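Local coordinates for DBF2 kinase activator protein MOB1 (Saccharomyces cerevisiae, PDB 2HJN) that activates the Dbf2 protein kinase in the mitotic exit network, binding it so that the upstream kinase Cdc15 can phosphorylate it in late anaphase, at residues 51-56 and 227-232; 179-184 and 203-208; 104-109 and 186-191; 210-213 and 217-220; 57-62 and 196-201. All coordinates share one frame; numbering follows the deposited sequence.

Contact 1 (51-56 and 227-232); sequences QIVEMT and LELVME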
# COMPACT_ATOMS: atom_id res chain seq x y z
N GLN A 51 7.83 20.00 -14.20
CA GLN A 51 7.02 18.90 -14.71
C GLN A 51 6.52 18.02 -13.56
O GLN A 51 5.33 17.71 -13.47
CB GLN A 51 7.81 18.02 -15.70
CG GLN A 51 7.87 18.53 -17.18
CD GLN A 51 9.28 18.46 -17.77
OE1 GLN A 51 9.98 17.44 -17.68
NE2 GLN A 51 9.72 19.55 -18.38
N ILE A 52 7.42 17.64 -12.67
CA ILE A 52 6.99 16.81 -11.55
C ILE A 52 5.87 17.46 -10.71
O ILE A 52 4.85 16.80 -10.45
CB ILE A 52 8.18 16.31 -10.70
CG1 ILE A 52 8.95 15.26 -11.51
CG2 ILE A 52 7.67 15.81 -9.32
CD1 ILE A 52 10.46 15.24 -11.28
N VAL A 53 6.03 18.73 -10.33
CA VAL A 53 4.99 19.42 -9.53
C VAL A 53 3.60 19.58 -10.23
O VAL A 53 2.55 19.52 -9.58
CB VAL A 53 5.50 20.77 -8.95
CG1 VAL A 53 4.37 21.54 -8.24
CG2 VAL A 53 6.69 20.54 -7.98
N GLU A 54 3.60 19.79 -11.55
CA GLU A 54 2.35 19.93 -12.29
C GLU A 54 1.59 18.61 -12.42
O GLU A 54 0.38 18.60 -12.34
CB GLU A 54 2.64 20.48 -13.65
N MSE A 55 2.30 17.53 -12.68
CA MSE A 55 1.75 16.16 -12.60
C MSE A 55 1.12 15.83 -11.25
O MSE A 55 0.08 15.18 -11.20
CB MSE A 55 2.87 15.15 -12.88
CG MSE A 55 2.49 13.68 -12.79
SE MSE A 55 4.13 12.63 -13.04
CE MSE A 55 5.28 13.52 -11.78
N THR A 56 1.79 16.26 -10.16
CA THR A 56 1.28 16.09 -8.80
C THR A 56 -0.04 16.82 -8.51
O THR A 56 -0.95 16.26 -7.90
CB THR A 56 2.32 16.51 -7.74
OG1 THR A 56 3.41 15.58 -7.76
CG2 THR A 56 1.68 16.50 -6.35
N LEU A 227 10.68 21.83 -2.81
CA LEU A 227 10.27 23.14 -2.25
C LEU A 227 8.96 23.70 -2.79
O LEU A 227 8.14 24.11 -2.00
CB LEU A 227 11.38 24.21 -2.34
CG LEU A 227 10.93 25.49 -1.62
CD1 LEU A 227 10.82 25.22 -0.10
CD2 LEU A 227 11.81 26.67 -1.92
N GLU A 228 8.76 23.69 -4.12
CA GLU A 228 7.50 24.18 -4.74
C GLU A 228 6.32 23.31 -4.37
O GLU A 228 5.20 23.80 -4.14
CB GLU A 228 7.60 24.24 -6.29
CG GLU A 228 6.31 24.78 -6.98
CD GLU A 228 6.42 24.94 -8.49
OE1 GLU A 228 7.46 24.55 -9.06
OE2 GLU A 228 5.46 25.44 -9.14
N LEU A 229 6.56 22.01 -4.34
CA LEU A 229 5.52 21.06 -3.91
C LEU A 229 5.04 21.42 -2.49
O LEU A 229 3.81 21.51 -2.22
CB LEU A 229 6.11 19.63 -3.97
CG LEU A 229 5.26 18.43 -4.34
CD1 LEU A 229 4.34 18.20 -3.23
CD2 LEU A 229 4.45 18.73 -5.57
N VAL A 230 6.00 21.60 -1.58
CA VAL A 230 5.68 21.96 -0.20
C VAL A 230 4.90 23.29 -0.20
O VAL A 230 3.92 23.42 0.53
CB VAL A 230 6.95 22.11 0.69
CG1 VAL A 230 6.55 22.48 2.12
CG2 VAL A 230 7.80 20.85 0.67
N MSE A 231 5.36 24.25 -0.99
CA MSE A 231 4.65 25.56 -1.16
C MSE A 231 3.19 25.37 -1.61
O MSE A 231 2.31 26.10 -1.16
CB MSE A 231 5.37 26.48 -2.18
CG MSE A 231 6.73 27.01 -1.78
SE MSE A 231 6.62 28.32 -0.33
CE MSE A 231 7.00 27.17 1.25
N GLU A 232 2.92 24.40 -2.49
CA GLU A 232 1.53 24.16 -2.97
C GLU A 232 0.67 23.27 -2.06
O GLU A 232 -0.49 23.60 -1.76
CB GLU A 232 1.54 23.57 -4.39
CG GLU A 232 2.03 24.51 -5.52
CD GLU A 232 1.05 25.65 -5.84
OE1 GLU A 232 -0.19 25.50 -5.66
OE2 GLU A 232 1.55 26.71 -6.30

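Contact 2 (179-184 and 203-208); sequences RVYAHI and TSFRHF. With ZN (zinc ion), chain B; SO4 (sulfate ion), chain C.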
# COMPACT_ATOMS: atom_id res chain seq x y z
N ARG A 179 14.01 12.46 2.23
CA ARG A 179 14.70 11.97 1.01
C ARG A 179 13.96 10.79 0.33
O ARG A 179 14.07 10.62 -0.88
CB ARG A 179 16.15 11.52 1.36
CG ARG A 179 17.03 12.71 1.87
CD ARG A 179 18.41 12.41 2.42
NE ARG A 179 18.87 13.66 3.04
CZ ARG A 179 19.69 13.76 4.08
NH1 ARG A 179 20.19 12.68 4.64
NH2 ARG A 179 20.02 14.97 4.55
N VAL A 180 13.25 9.97 1.12
CA VAL A 180 12.44 8.83 0.57
C VAL A 180 11.23 9.39 -0.16
O VAL A 180 10.93 8.96 -1.29
CB VAL A 180 12.00 7.83 1.67
CG1 VAL A 180 11.23 6.65 1.02
CG2 VAL A 180 13.25 7.30 2.48
N TYR A 181 10.55 10.36 0.43
CA TYR A 181 9.45 11.04 -0.30
C TYR A 181 9.97 11.66 -1.59
O TYR A 181 9.29 11.56 -2.64
CB TYR A 181 8.82 12.19 0.53
CG TYR A 181 7.76 11.78 1.53
CD1 TYR A 181 6.55 11.24 1.13
CD2 TYR A 181 7.98 11.99 2.90
CE1 TYR A 181 5.58 10.89 2.09
CE2 TYR A 181 7.05 11.66 3.83
CZ TYR A 181 5.85 11.12 3.43
OH TYR A 181 4.95 10.84 4.40
N ALA A 182 11.16 12.25 -1.53
CA ALA A 182 11.71 12.91 -2.73
C ALA A 182 11.93 11.91 -3.88
O ALA A 182 11.63 12.21 -5.06
CB ALA A 182 13.02 13.70 -2.41
N HIS A 183 12.49 10.75 -3.56
CA HIS A 183 12.70 9.72 -4.61
C HIS A 183 11.36 9.23 -5.23
O HIS A 183 11.26 9.00 -6.45
CB HIS A 183 13.53 8.53 -4.08
CG HIS A 183 13.87 7.54 -5.15
ND1 HIS A 183 14.70 7.85 -6.21
CD2 HIS A 183 13.37 6.30 -5.41
CE1 HIS A 183 14.72 6.83 -7.06
NE2 HIS A 183 13.92 5.88 -6.59
N ILE A 184 10.35 9.02 -4.37
CA ILE A 184 9.03 8.53 -4.83
C ILE A 184 8.41 9.49 -5.83
O ILE A 184 7.98 9.09 -6.90
CB ILE A 184 7.99 8.25 -3.63
CG1 ILE A 184 8.40 7.04 -2.78
CG2 ILE A 184 6.58 7.85 -4.14
CD1 ILE A 184 7.72 7.02 -1.42
N THR A 203 -1.56 13.37 0.91
CA THR A 203 -2.05 13.59 2.29
C THR A 203 -0.99 13.32 3.34
O THR A 203 -0.82 14.13 4.23
CB THR A 203 -3.38 12.81 2.60
OG1 THR A 203 -4.41 13.19 1.65
CG2 THR A 203 -3.87 13.12 4.01
N SER A 204 -0.29 12.18 3.23
CA SER A 204 0.89 11.84 4.12
C SER A 204 1.97 12.90 4.09
O SER A 204 2.45 13.37 5.12
CB SER A 204 1.48 10.48 3.65
OG SER A 204 2.65 10.04 4.39
N PHE A 205 2.38 13.26 2.87
CA PHE A 205 3.43 14.26 2.70
C PHE A 205 3.04 15.65 3.27
O PHE A 205 3.89 16.33 3.89
CB PHE A 205 3.76 14.35 1.21
CG PHE A 205 4.86 15.32 0.86
CD1 PHE A 205 6.18 15.02 1.14
CD2 PHE A 205 4.56 16.53 0.22
CE1 PHE A 205 7.21 15.92 0.82
CE2 PHE A 205 5.58 17.47 -0.13
CZ PHE A 205 6.89 17.16 0.17
N ARG A 206 1.79 16.06 3.03
CA ARG A 206 1.26 17.30 3.56
C ARG A 206 1.33 17.29 5.10
O ARG A 206 1.75 18.27 5.70
CB ARG A 206 -0.21 17.49 3.10
CG ARG A 206 -1.00 18.68 3.81
CD ARG A 206 -2.49 18.85 3.29
NE ARG A 206 -3.45 17.92 3.92
CZ ARG A 206 -4.25 17.07 3.24
NH1 ARG A 206 -4.19 17.02 1.91
NH2 ARG A 206 -5.10 16.27 3.89
N HIS A 207 0.86 16.21 5.72
CA HIS A 207 0.86 16.06 7.19
C HIS A 207 2.32 16.03 7.73
O HIS A 207 2.62 16.64 8.79
CB HIS A 207 0.00 14.84 7.59
CG HIS A 207 -0.15 14.64 9.08
ND1 HIS A 207 -0.09 13.40 9.67
CD2 HIS A 207 -0.33 15.53 10.09
CE1 HIS A 207 -0.24 13.52 10.98
NE2 HIS A 207 -0.38 14.81 11.26
N PHE A 208 3.22 15.37 7.00
CA PHE A 208 4.66 15.32 7.35
C PHE A 208 5.25 16.75 7.40
O PHE A 208 5.88 17.13 8.38
CB PHE A 208 5.41 14.43 6.33
CG PHE A 208 6.89 14.23 6.61
CD1 PHE A 208 7.34 13.08 7.26
CD2 PHE A 208 7.84 15.15 6.17
CE1 PHE A 208 8.75 12.85 7.51
CE2 PHE A 208 9.24 14.96 6.39
CZ PHE A 208 9.70 13.79 7.05
ZN ZN B . 13.58 4.06 -7.66
S SO4 C . 22.08 13.83 7.85
O1 SO4 C . 21.28 14.01 9.07
O2 SO4 C . 21.84 15.02 7.02
O3 SO4 C . 23.48 13.58 8.15
O4 SO4 C . 21.73 12.66 7.07

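Contact 3 (104-109 and 186-191); sequences QTCPRM and CHHFNE. With ZN (zinc ion), chain B.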
# COMPACT_ATOMS: atom_id res chain seq x y z
N GLN A 104 18.77 -1.82 -11.15
CA GLN A 104 18.82 -1.50 -12.62
C GLN A 104 17.95 -0.34 -13.04
O GLN A 104 18.35 0.42 -13.93
CB GLN A 104 18.56 -2.75 -13.49
CG GLN A 104 19.46 -3.91 -13.00
CD GLN A 104 20.90 -3.78 -13.46
OE1 GLN A 104 21.85 -3.63 -12.64
NE2 GLN A 104 21.10 -3.84 -14.78
N THR A 105 16.78 -0.14 -12.43
CA THR A 105 16.01 1.08 -12.79
C THR A 105 16.61 2.33 -12.15
O THR A 105 16.62 3.39 -12.77
CB THR A 105 14.49 1.01 -12.39
OG1 THR A 105 14.38 0.89 -10.96
CG2 THR A 105 13.82 -0.19 -13.07
N CYS A 106 17.08 2.19 -10.92
CA CYS A 106 17.56 3.34 -10.15
C CYS A 106 18.95 3.05 -9.54
O CYS A 106 19.05 2.73 -8.33
CB CYS A 106 16.52 3.78 -9.06
SG CYS A 106 14.81 3.97 -9.65
N PRO A 107 20.03 3.20 -10.37
CA PRO A 107 21.39 2.94 -9.92
C PRO A 107 21.99 3.92 -8.88
O PRO A 107 23.04 3.61 -8.34
CB PRO A 107 22.23 2.94 -11.23
CG PRO A 107 21.42 3.61 -12.25
CD PRO A 107 19.97 3.62 -11.80
N ARG A 108 21.34 5.06 -8.65
CA ARG A 108 21.77 6.03 -7.68
C ARG A 108 20.51 6.52 -6.93
O ARG A 108 19.40 6.57 -7.50
CB ARG A 108 22.44 7.25 -8.33
CG ARG A 108 23.81 6.99 -8.98
CD ARG A 108 24.31 8.33 -9.63
NE ARG A 108 23.32 8.90 -10.56
CZ ARG A 108 23.17 10.21 -10.84
NH1 ARG A 108 23.95 11.13 -10.25
NH2 ARG A 108 22.23 10.60 -11.72
N MSE A 109 20.69 6.93 -5.69
CA MSE A 109 19.55 7.48 -4.93
C MSE A 109 19.42 8.95 -5.32
O MSE A 109 20.11 9.81 -4.78
CB MSE A 109 19.76 7.27 -3.41
CG MSE A 109 18.68 7.87 -2.53
SE MSE A 109 16.92 7.00 -2.79
CE MSE A 109 16.22 7.86 -1.21
N CYS A 186 9.75 12.09 -7.55
CA CYS A 186 10.57 12.38 -8.75
C CYS A 186 10.81 11.16 -9.67
O CYS A 186 11.05 11.32 -10.88
CB CYS A 186 11.90 13.04 -8.39
SG CYS A 186 11.71 14.61 -7.51
N HIS A 187 10.73 9.95 -9.14
CA HIS A 187 11.00 8.78 -9.96
C HIS A 187 9.94 7.68 -10.04
O HIS A 187 10.01 6.82 -10.94
CB HIS A 187 12.43 8.27 -9.66
CG HIS A 187 13.45 9.34 -9.92
ND1 HIS A 187 13.85 9.69 -11.19
CD2 HIS A 187 14.04 10.24 -9.09
CE1 HIS A 187 14.71 10.69 -11.13
NE2 HIS A 187 14.82 11.06 -9.87
N HIS A 188 8.94 7.71 -9.14
CA HIS A 188 7.89 6.66 -9.18
C HIS A 188 6.44 7.14 -9.18
O HIS A 188 5.54 6.36 -8.92
CB HIS A 188 8.14 5.63 -8.05
CG HIS A 188 9.47 4.95 -8.17
ND1 HIS A 188 9.74 4.03 -9.16
CD2 HIS A 188 10.65 5.18 -7.55
CE1 HIS A 188 11.00 3.65 -9.08
NE2 HIS A 188 11.58 4.32 -8.10
N PHE A 189 6.21 8.42 -9.44
CA PHE A 189 4.82 8.93 -9.30
C PHE A 189 3.84 8.26 -10.25
O PHE A 189 2.68 8.11 -9.87
CB PHE A 189 4.73 10.45 -9.41
CG PHE A 189 3.38 11.05 -8.95
CD1 PHE A 189 3.15 11.36 -7.59
CD2 PHE A 189 2.38 11.39 -9.88
CE1 PHE A 189 1.91 11.92 -7.17
CE2 PHE A 189 1.16 11.93 -9.44
CZ PHE A 189 0.93 12.21 -8.11
N ASN A 190 4.27 7.94 -11.47
CA ASN A 190 3.39 7.24 -12.45
C ASN A 190 2.80 5.93 -11.92
O ASN A 190 1.69 5.55 -12.30
CB ASN A 190 4.05 6.97 -13.83
CG ASN A 190 5.54 6.54 -13.77
OD1 ASN A 190 6.23 6.61 -14.80
ND2 ASN A 190 6.04 6.09 -12.60
N GLU A 191 3.54 5.28 -11.05
CA GLU A 191 3.16 3.95 -10.54
C GLU A 191 2.20 4.13 -9.38
O GLU A 191 1.28 3.38 -9.22
CB GLU A 191 4.42 3.16 -10.16
CG GLU A 191 5.22 2.62 -11.40
CD GLU A 191 6.70 2.98 -11.38
OE1 GLU A 191 7.18 3.59 -10.42
OE2 GLU A 191 7.42 2.63 -12.34
ZN ZN B . 13.58 4.06 -7.66

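Contact 4 (210-213 and 217-220); sequences LFAQ and LLRP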
# COMPACT_ATOMS: atom_id res chain seq x y z
N LEU A 210 3.55 19.80 7.44
CA LEU A 210 2.91 20.65 8.44
C LEU A 210 3.43 20.38 9.86
O LEU A 210 3.64 21.33 10.64
CB LEU A 210 1.38 20.49 8.41
CG LEU A 210 0.73 21.06 7.16
CD1 LEU A 210 -0.72 20.54 7.05
CD2 LEU A 210 0.79 22.60 7.24
N PHE A 211 3.66 19.10 10.16
CA PHE A 211 4.16 18.67 11.47
C PHE A 211 5.57 19.22 11.71
O PHE A 211 5.84 19.83 12.76
CB PHE A 211 4.09 17.14 11.59
CG PHE A 211 4.22 16.65 12.99
CD1 PHE A 211 3.09 16.41 13.76
CD2 PHE A 211 5.47 16.41 13.54
CE1 PHE A 211 3.19 15.98 15.05
CE2 PHE A 211 5.58 15.98 14.85
CZ PHE A 211 4.43 15.76 15.60
N ALA A 212 6.46 19.07 10.73
CA ALA A 212 7.78 19.67 10.77
C ALA A 212 7.78 21.20 10.92
O ALA A 212 8.65 21.75 11.60
CB ALA A 212 8.57 19.26 9.55
N GLN A 213 6.85 21.89 10.26
CA GLN A 213 6.73 23.36 10.37
C GLN A 213 6.32 23.79 11.82
O GLN A 213 6.97 24.64 12.42
CB GLN A 213 5.75 23.87 9.30
CG GLN A 213 5.47 25.39 9.29
CD GLN A 213 4.23 25.76 8.47
OE1 GLN A 213 4.33 26.53 7.52
NE2 GLN A 213 3.06 25.21 8.84
N LEU A 217 11.20 21.55 12.85
CA LEU A 217 12.09 20.41 12.68
C LEU A 217 12.80 20.46 11.31
O LEU A 217 13.97 20.05 11.18
CB LEU A 217 11.29 19.10 12.86
CG LEU A 217 10.45 19.02 14.16
CD1 LEU A 217 9.44 17.87 14.19
CD2 LEU A 217 11.31 18.98 15.37
N LEU A 218 12.10 20.96 10.30
CA LEU A 218 12.63 21.05 8.94
C LEU A 218 12.50 22.44 8.44
O LEU A 218 11.51 23.13 8.70
CB LEU A 218 11.88 20.13 7.97
CG LEU A 218 12.08 18.63 8.07
CD1 LEU A 218 11.44 18.02 6.83
CD2 LEU A 218 13.57 18.22 8.15
N ARG A 219 13.52 22.83 7.69
CA ARG A 219 13.61 24.16 7.16
C ARG A 219 13.56 24.04 5.64
O ARG A 219 13.86 22.97 5.10
CB ARG A 219 14.90 24.82 7.64
CG ARG A 219 16.17 24.07 7.23
CD ARG A 219 17.29 24.26 8.26
NE ARG A 219 17.70 25.67 8.32
CZ ARG A 219 18.60 26.22 7.51
NH1 ARG A 219 19.22 25.49 6.58
NH2 ARG A 219 18.89 27.51 7.66
N PRO A 220 13.14 25.13 4.97
CA PRO A 220 13.00 25.21 3.51
C PRO A 220 14.11 24.54 2.69
O PRO A 220 13.81 23.77 1.77
CB PRO A 220 12.89 26.73 3.26
CG PRO A 220 12.15 27.19 4.45
CD PRO A 220 12.73 26.40 5.62

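Contact 5 (57-62 and 196-201); sequences LGSEGV and NLQTVL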
# COMPACT_ATOMS: atom_id res chain seq x y z
N LEU A 57 -0.12 18.07 -8.92
CA LEU A 57 -1.35 18.83 -8.68
C LEU A 57 -2.47 18.29 -9.60
O LEU A 57 -3.60 18.14 -9.17
CB LEU A 57 -1.10 20.33 -8.96
CG LEU A 57 -0.10 21.09 -8.06
CD1 LEU A 57 0.17 22.53 -8.56
CD2 LEU A 57 -0.66 21.10 -6.65
N GLY A 58 -2.15 17.98 -10.85
CA GLY A 58 -3.16 17.48 -11.80
C GLY A 58 -3.74 16.13 -11.44
O GLY A 58 -4.83 15.74 -11.92
N SER A 59 -2.99 15.39 -10.60
CA SER A 59 -3.34 14.01 -10.19
C SER A 59 -4.64 13.96 -9.41
O SER A 59 -5.38 12.98 -9.48
CB SER A 59 -2.19 13.37 -9.37
OG SER A 59 -2.19 13.76 -7.99
N GLU A 60 -4.87 15.05 -8.66
CA GLU A 60 -6.04 15.24 -7.80
C GLU A 60 -7.42 15.30 -8.52
O GLU A 60 -8.44 15.02 -7.89
CB GLU A 60 -5.80 16.45 -6.89
CG GLU A 60 -4.64 16.23 -5.81
CD GLU A 60 -4.92 15.13 -4.72
OE1 GLU A 60 -5.92 14.37 -4.83
OE2 GLU A 60 -4.13 15.01 -3.75
N GLY A 61 -7.43 15.61 -9.82
CA GLY A 61 -8.64 15.62 -10.66
C GLY A 61 -9.05 14.30 -11.34
O GLY A 61 -10.20 14.18 -11.84
N VAL A 62 -8.15 13.31 -11.34
CA VAL A 62 -8.39 12.01 -11.98
C VAL A 62 -9.12 11.02 -11.08
O VAL A 62 -10.28 11.23 -10.70
N ASN A 196 -3.80 4.32 -7.88
CA ASN A 196 -4.77 5.26 -7.33
C ASN A 196 -4.36 5.70 -5.91
O ASN A 196 -5.19 5.90 -5.06
CB ASN A 196 -6.23 4.71 -7.37
CG ASN A 196 -6.61 4.16 -8.75
OD1 ASN A 196 -6.44 4.83 -9.78
ND2 ASN A 196 -7.09 2.89 -8.78
N LEU A 197 -3.05 5.89 -5.68
CA LEU A 197 -2.55 6.25 -4.34
C LEU A 197 -2.09 7.69 -4.26
O LEU A 197 -1.44 8.07 -3.29
CB LEU A 197 -1.38 5.35 -3.96
CG LEU A 197 -1.77 3.93 -3.58
CD1 LEU A 197 -0.53 2.97 -3.55
CD2 LEU A 197 -2.41 4.02 -2.20
N GLN A 198 -2.43 8.48 -5.29
CA GLN A 198 -2.01 9.90 -5.33
C GLN A 198 -2.47 10.70 -4.14
O GLN A 198 -1.69 11.50 -3.60
CB GLN A 198 -2.40 10.62 -6.66
CG GLN A 198 -3.89 10.61 -6.94
CD GLN A 198 -4.34 9.57 -7.93
OE1 GLN A 198 -5.12 9.87 -8.88
NE2 GLN A 198 -3.88 8.37 -7.73
N THR A 199 -3.71 10.45 -3.68
CA THR A 199 -4.30 11.24 -2.57
C THR A 199 -3.72 10.80 -1.21
O THR A 199 -3.39 11.65 -0.39
CB THR A 199 -5.89 11.22 -2.60
OG1 THR A 199 -6.37 11.68 -3.87
CG2 THR A 199 -6.46 12.15 -1.53
N VAL A 200 -3.52 9.49 -1.03
CA VAL A 200 -2.85 8.98 0.15
C VAL A 200 -1.40 9.51 0.21
O VAL A 200 -0.92 9.89 1.30
CB VAL A 200 -2.88 7.43 0.21
CG1 VAL A 200 -2.04 6.92 1.39
CG2 VAL A 200 -4.27 6.94 0.38
N LEU A 201 -0.71 9.54 -0.93
CA LEU A 201 0.69 10.03 -0.95
C LEU A 201 0.72 11.52 -0.57
O LEU A 201 1.49 11.92 0.30
CB LEU A 201 1.35 9.84 -2.35
CG LEU A 201 2.76 10.42 -2.57
CD1 LEU A 201 3.77 10.00 -1.49
CD2 LEU A 201 3.27 10.05 -4.02

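Contact 1 (51-56 and 227-232)
Thr56, whose methyl group meets Leu229, binds the carbonyl O of Ile52 twice. The backbone N of Thr56 donates to Ile52 O at 3.1 Å, the ordinary helical bond. Thr56 OG1 adds a weak hydrogen bond to the same Ile52 O at 3.3 Å. The hydroxyl is therefore turned back on its own helix. Thr56 CG2, anti to the backbone N, is the branch that faces helix 227-233. It meets Leu229 CD2 tip to tip at 3.6 Å. Leu229 CD2 also lies 3.8 Å from Val53 CG2, so one leucine methyl packs on both residues. Val53 and Leu229 lie alongside each other, their side chains pointing opposite ways. The second valine methyl, Val53 CG1, is 4.0 Å from Glu228 CD. Glu228 gets there with an extended chain that lies across the valine at a slant.

The two segments run nearly parallel, with an angle of 28° and axes 9.8 Å apart. Both helices rest on helix 198-214: Leu229 touches Phe205, and Thr56 touches Asn202. Thr56 also packs on Phe189 of the short helix 189-194. No hydrogen bond crosses between the segments. The threonine hydroxyl is engaged within its own helix, and the glutamate lies at the exposed margin. Cohesion between these first and last modelled helices at this point thus comes from methyl packing rather than polar pairing.

Contact 2 (179-184 and 203-208)
Three aromatic side chains, Tyr181, Phe205 and Phe208, make most of this contact. Phe205 points the edge of its ring at one face of Tyr181, with centroids 5.3 Å apart and planes at 68°. Its CD1 lies 3.6 Å from Tyr181 CG. Tyr181 in turn directs its own edge at a face of Phe208, with the planes at 66°. Here Tyr181 CE2 approaches Phe208 CD1 to 3.7 Å. The tyrosine thus takes an edge on its face and gives an edge to the next ring. Both phenylalanines leave their helix with CG anti to the backbone N; Phe205 sits over one face of the tyrosine and Phe208 at its edge.

The polar part is a hydrogen bond between Tyr181 OH and Ser204 OG, in which either could be the donor. Its modelled length of 2.4 Å is very short and doubtful in detail. Ser204 OG also bonds Gln89, so the buried serine hydroxyl has two partners.

Ligand and metal bonds lie away from the rings. Arg179 NH1 donates a hydrogen bond to sulfate O4 at 2.9 Å, and Arg179 NH2 donates to sulfate O2 at 3.1 Å. Arg175 holds the same ion, which probably comes from the crystallisation liquor. His183 NE2 binds zinc at 2.1 Å.

Helices 165-187 and 198-214 run roughly antiparallel here. Tyr181, Phe205 and Phe208 form an aromatic cluster in the core of the helical Mob fold.

Contact 3 (104-109 and 186-191)
The zinc site of Mob1 brings these segments together: Cys106 comes from a loop and His188 from the break between helices 165-187 and 189-194. Cys106 SG binds the zinc ion at 2.3 Å. His188 NE2 binds it at 2.1 Å. The two ligand atoms, Cys106 SG and His188 NE2, are 3.6 Å apart, as neighbours on one metal. The sulfur stands obliquely to the imidazole. Cys101 and His183 supply the other two ligands.

His188 is held on its far side as well. Its ND1 donates a hydrogen bond to Glu191 OE1 at 2.9 Å, with an N-H...O angle of 148°. The glutamate oxygen lies in the ring plane and accepts through its syn lone pair. This in-plane bond should limit rotation of the ring and so help hold NE2 toward the metal. The carboxylate would probably make the imidazole a stronger donor to zinc. The backbone of His188 joins in, since its O accepts Glu191 N at 3.1 Å.

Around the site, Cys106 makes a backbone bond with Ala132, and His188 packs on Ile97. A loop and two helices are thus tied through one ion, in a Cys2His2 zinc site, probably structural, as in the Mob1/phocein family.

Contact 4 (210-213 and 217-220)
Ala212 CB and Leu218 CB meet at 3.8 Å at the apolar centre of this turn. The Leu218 side chain lies against the alanine methyl, with its CG 3.9 Å from Ala212 CB. Leu217 covers the same alanine from its own position: Leu217 CB and Ala212 CB are 4.3 Å apart. Farther out, Leu217 CD1 comes within 4.3 Å of Phe211 CD2 and meets that ring at an oblique angle. Leu217 CG is anti to the carbonyl carbon (chi1 -51°), which brings CD1 toward the phenylalanine. Both leucines pack on Ala212 near the end of helix 198-214, and Leu217 also reaches Phe211.

The surroundings are also largely apolar. Phe211 stacks on His82 and meets Trp78 and Phe86. Leu217 packs on Leu79, and on Ile166 and Leu174 of helix 165-187, while Leu218 touches Phe223.

At the polar edge, Leu217 N donates to Ala212 O at 2.8 Å. The N-H...O angle is 144°, and the donor lies in the carbonyl plane. The amide bonds the carbonyl five positions earlier, not four as in an alpha helix, and ties the departing loop to the last part of the helix. The next amide, Leu218 N, is buried with no partner in the model. Arg219 N then bonds Asp222. One loop amide is thus satisfied by Ala212 O and Leu218 N is not; apolar packing of the leucines makes up the rest of the contact.

Contact 5 (57-62 and 196-201)
Glu60 and Thr199 join the region where helix 49-58 ends to the N-terminal turn of helix 198-214, within the helical Mob fold. Thr199 OG1 donates a hydrogen bond to Glu60 OE1 at 2.9 Å. The hydroxyl comes in on the syn side of that oxygen, 20° out of the carboxylate plane. Glu60 reaches it because its chain bends at CB-CG (chi2 -65°), which swings the carboxylate toward the threonine. The second oxygen, Glu60 OE2, is bonded to Asn202. The carboxylate is thus gripped at both oxygens.

Beside this bond, Ser59 packs on Gln198. Ser59 OG is 3.4 Å from Gln198 CB, and Ser59 CB is 3.9 Å from the same Gln198 CB. Ser59 OG bonds Thr56 O, three residues back in the chain. Phe189 and Leu193 back the serine, and Leu193 also touches Gln198.

In the next shell, Asn196 has positive phi in a Schellman motif that closes helix 189-194. Leu197 follows as the N-cap residue of helix 198-214. On another side of this helix, Val200 packs on Val200 of the second subunit, and Leu197 on Met92 of that subunit. Within the first turn, Leu201 N bonds Leu197 O at 2.9 Å.

Overall arrangement
Helix 198-214 runs through much of the set: contacts 2, 4 and 5 all use it, and contact 1 packs against it through Leu229 CD1, 3.4 Å from Phe205 CE2. Contacts 1 and 5 share helix 49-58, and their centres are about 12 Å apart. Zinc links contacts 2 and 3, since His183 NE2 and His188 NE2, 3.2 Å apart, bind the same ion. Phe189 of contact 3 packs on contacts 1 and 5, with its CZ 3.5 Å from Ser59 OG. Contact 4 lies farthest from the metal site: its centre is about 25 Å from that of contact 3, across the chain's centre. It meets contact 2 where Phe208 packs on Leu218.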